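Side-chain contact in flavohemoprotein (Vibrio cholerae O1 biovar El Tor, PDB 4EH1), which probably detoxifies nitric oxide, using oxygen and NAD(P)H to oxidise it to nitrate, with electrons passing through the FAD of its reductase domain: residues E67-V72 / A159-Q164. Sequence-based numbering, arbitrary orientation.
With FAD (flavin-adenine dinucleotide), chain C.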
loop_
_atom_site.group_PDB
_atom_site.type_symbol
_atom_site.label_atom_id
_atom_site.label_comp_id
_atom_site.label_asym_id
_atom_site.label_seq_id
_atom_site.Cartn_x
_atom_site.Cartn_y
_atom_site.Cartn_z
ATOM N N GLU A 67 -5.917 9.211 -14.873
ATOM C CA GLU A 67 -6.239 8.607 -13.585
ATOM C C GLU A 67 -6.124 9.603 -12.450
ATOM O O GLU A 67 -5.497 10.650 -12.591
ATOM C CB GLU A 67 -5.315 7.439 -13.310
ATOM C CG GLU A 67 -3.904 7.885 -13.138
ATOM C CD GLU A 67 -2.914 6.750 -13.186
ATOM O OE1 GLU A 67 -3.229 5.715 -13.810
ATOM O OE2 GLU A 67 -1.819 6.905 -12.597
ATOM N N TYR A 68 -6.743 9.266 -11.322
ATOM C CA TYR A 68 -6.686 10.105 -10.144
ATOM C C TYR A 68 -5.946 9.375 -9.023
ATOM O O TYR A 68 -6.076 8.163 -8.862
ATOM C CB TYR A 68 -8.105 10.424 -9.665
ATOM C CG TYR A 68 -8.938 11.327 -10.563
ATOM C CD1 TYR A 68 -8.379 12.434 -11.202
ATOM C CD2 TYR A 68 -10.287 11.082 -10.744
ATOM C CE1 TYR A 68 -9.154 13.274 -12.013
ATOM C CE2 TYR A 68 -11.074 11.896 -11.559
ATOM C CZ TYR A 68 -10.510 12.999 -12.174
ATOM O OH TYR A 68 -11.290 13.795 -12.971
ATOM N N ARG A 69 -5.166 10.104 -8.244
ATOM C CA ARG A 69 -4.690 9.566 -6.978
ATOM C C ARG A 69 -5.258 10.397 -5.806
ATOM O O ARG A 69 -5.215 11.642 -5.815
ATOM C CB ARG A 69 -3.163 9.523 -6.914
ATOM C CG ARG A 69 -2.617 8.936 -5.592
ATOM C CD ARG A 69 -1.099 8.851 -5.599
ATOM N NE ARG A 69 -0.506 10.121 -5.213
ATOM C CZ ARG A 69 0.804 10.316 -5.095
ATOM N NH1 ARG A 69 1.649 9.321 -5.339
ATOM N NH2 ARG A 69 1.270 11.499 -4.720
ATOM N N ILE A 70 -5.802 9.698 -4.817
ATOM C CA ILE A 70 -6.161 10.335 -3.548
ATOM C C ILE A 70 -5.410 9.637 -2.420
ATOM O O ILE A 70 -4.937 8.507 -2.583
ATOM C CB ILE A 70 -7.650 10.221 -3.247
ATOM C CG1 ILE A 70 -8.046 8.751 -3.205
ATOM C CG2 ILE A 70 -8.523 11.041 -4.275
ATOM C CD1 ILE A 70 -9.475 8.563 -2.635
ATOM N N SER A 71 -5.323 10.299 -1.272
ATOM C CA SER A 71 -4.558 9.781 -0.137
ATOM C C SER A 71 -5.364 9.995 1.135
ATOM O O SER A 71 -5.675 11.138 1.520
ATOM C CB SER A 71 -3.210 10.492 -0.020
ATOM O OG SER A 71 -2.527 10.487 -1.277
ATOM N N VAL A 72 -5.650 8.881 1.798
ATOM C CA VAL A 72 -6.717 8.801 2.760
ATOM C C VAL A 72 -6.192 8.429 4.153
ATOM O O VAL A 72 -5.563 7.388 4.349
ATOM C CB VAL A 72 -7.738 7.738 2.292
ATOM C CG1 VAL A 72 -8.756 7.485 3.378
ATOM C CG2 VAL A 72 -8.381 8.154 0.914
ATOM N N ALA A 159 7.251 10.936 2.450
ATOM C CA ALA A 159 8.620 11.345 2.785
ATOM C C ALA A 159 9.538 11.173 1.563
ATOM O O ALA A 159 10.239 12.096 1.166
ATOM C CB ALA A 159 9.172 10.540 3.956
ATOM N N GLN A 160 9.500 9.989 0.964
ATOM C CA GLN A 160 10.425 9.649 -0.116
ATOM C C GLN A 160 10.100 10.390 -1.417
ATOM O O GLN A 160 10.978 10.915 -2.088
ATOM C CB GLN A 160 10.427 8.135 -0.368
ATOM C CG GLN A 160 11.281 7.715 -1.564
ATOM C CD GLN A 160 12.762 8.050 -1.358
ATOM O OE1 GLN A 160 13.207 8.330 -0.240
ATOM N NE2 GLN A 160 13.529 8.011 -2.436
ATOM N N GLU A 161 8.822 10.443 -1.747
ATOM C CA GLU A 161 8.406 11.020 -2.998
ATOM C C GLU A 161 8.731 12.511 -2.993
ATOM O O GLU A 161 9.230 13.040 -3.976
ATOM C CB GLU A 161 6.923 10.731 -3.224
ATOM C CG GLU A 161 6.305 11.294 -4.513
ATOM C CD GLU A 161 4.787 10.989 -4.600
ATOM O OE1 GLU A 161 3.947 11.880 -4.356
ATOM O OE2 GLU A 161 4.435 9.843 -4.911
ATOM N N THR A 162 8.485 13.164 -1.866
ATOM C CA THR A 162 8.763 14.583 -1.736
ATOM C C THR A 162 10.271 14.866 -1.781
ATOM O O THR A 162 10.706 15.809 -2.433
ATOM C CB THR A 162 8.098 15.132 -0.455
ATOM O OG1 THR A 162 6.684 15.049 -0.618
ATOM C CG2 THR A 162 8.465 16.593 -0.175
ATOM N N ALA A 163 11.058 14.035 -1.109
ATOM C CA ALA A 163 12.505 14.202 -1.080
ATOM C C ALA A 163 13.032 14.149 -2.510
ATOM O O ALA A 163 13.873 14.952 -2.901
ATOM C CB ALA A 163 13.178 13.103 -0.236
ATOM N N GLN A 164 12.512 13.210 -3.290
ATOM C CA GLN A 164 12.963 13.068 -4.668
ATOM C C GLN A 164 12.645 14.307 -5.494
ATOM O O GLN A 164 13.518 14.804 -6.198
ATOM C CB GLN A 164 12.401 11.805 -5.321
ATOM C CG GLN A 164 12.910 10.518 -4.686
ATOM C CD GLN A 164 12.679 9.296 -5.581
ATOM O OE1 GLN A 164 12.394 8.184 -5.100
ATOM N NE2 GLN A 164 12.806 9.503 -6.895
HETATM P PA FAD C . -16.536 9.916 10.073
HETATM O O1A FAD C . -17.221 10.922 9.318
HETATM O O2A FAD C . -17.121 8.649 10.353
HETATM O O5B FAD C . -16.206 10.534 11.450
HETATM C C5B FAD C . -15.930 11.906 11.578
HETATM C C4B FAD C . -15.465 12.305 12.966
HETATM O O4B FAD C . -16.533 12.293 13.893
HETATM C C3B FAD C . -14.446 11.322 13.455
HETATM O O3B FAD C . -13.506 12.016 14.235
HETATM C C2B FAD C . -15.228 10.408 14.336
HETATM O O2B FAD C . -14.363 9.947 15.327
HETATM C C1B FAD C . -16.331 11.285 14.853
HETATM N N9A FAD C . -17.548 10.493 14.990
HETATM C C8A FAD C . -18.058 9.671 14.100
HETATM N N7A FAD C . -19.167 9.089 14.557
HETATM C C5A FAD C . -19.367 9.544 15.773
HETATM C C6A FAD C . -20.363 9.320 16.809
HETATM N N6A FAD C . -21.389 8.479 16.622
HETATM N N1A FAD C . -20.193 9.982 17.939
HETATM C C2A FAD C . -19.190 10.811 18.122
HETATM N N3A FAD C . -18.253 11.060 17.232
HETATM C C4A FAD C . -18.286 10.460 16.058
HETATM N N1 FAD C . -9.328 13.305 4.178
HETATM C C2 FAD C . -8.273 12.629 3.727
HETATM O O2 FAD C . -7.959 11.614 4.292
HETATM N N3 FAD C . -7.558 13.000 2.679
HETATM C C4 FAD C . -7.833 14.067 1.992
HETATM O O4 FAD C . -7.145 14.344 1.046
HETATM C C4X FAD C . -8.973 14.881 2.431
HETATM N N5 FAD C . -9.314 15.984 1.809
HETATM C C5X FAD C . -10.335 16.707 2.226
HETATM C C6 FAD C . -10.642 17.842 1.546
HETATM C C7 FAD C . -11.686 18.617 1.949
HETATM C C7M FAD C . -12.022 19.858 1.214
HETATM C C8 FAD C . -12.486 18.223 3.099
HETATM C C8M FAD C . -13.621 19.086 3.497
HETATM C C9 FAD C . -12.187 17.080 3.785
HETATM C C9A FAD C . -11.127 16.308 3.390
HETATM N N10 FAD C . -10.799 15.147 4.070
HETATM C C10 FAD C . -9.716 14.421 3.602
HETATM C "C1'" FAD C . -11.594 14.703 5.208
HETATM C "C2'" FAD C . -12.504 13.551 4.778
HETATM O "O2'" FAD C . -13.458 13.923 3.808
HETATM C "C3'" FAD C . -13.336 12.910 5.868
HETATM O "O3'" FAD C . -14.046 13.869 6.604
HETATM C "C4'" FAD C . -12.579 11.954 6.771
HETATM O "O4'" FAD C . -11.965 10.974 5.967
HETATM C "C5'" FAD C . -13.440 11.296 7.844
HETATM O "O5'" FAD C . -14.479 10.505 7.347
HETATM P P FAD C . -14.910 9.167 7.970
HETATM O O1P FAD C . -16.118 8.794 7.310
HETATM O O2P FAD C . -13.809 8.285 7.924
HETATM O O3P FAD C . -15.162 9.575 9.439
#
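With CG anti to the backbone N (chi1 close to 180° in each), the side chains of Arg69 and Glu161 both reach out from their backbones and approach from opposite directions; Arg69 bends at chi3 (84°), while Glu161 runs straight out from its helix. Their flat ends meet edge to edge, with guanidinium and carboxylate only 3° from coplanar. The result is an end-on bidentate salt bridge: Arg69 NH2 donates to Glu161 OE1 at 2.7 Å and Arg69 NH1 to Glu161 OE2 at 2.9 Å, both nearly straight and both received on syn lone pairs. Two parallel bonds fix the rotation of each group about its long axis. Further grips hold the pair: Arg69 NH2 also bonds Ser60 O, and Glu161 OE1 also bonds Gln130 NE2 and His134 NE2. Two residues on from Arg69, the same strand carries the Ser71 carbonyl, whose O accepts a hydrogen bond from FAD N3 (2.9 Å). The bridge thus links the two lobes of the reductase domain: strand 68-73, at the border of the antiparallel FAD-binding sheet beside strand 18-25, and helix 159-169 of the NAD-binding lobe, with helix 126-138 contributing Gln130 and His134 at the junction.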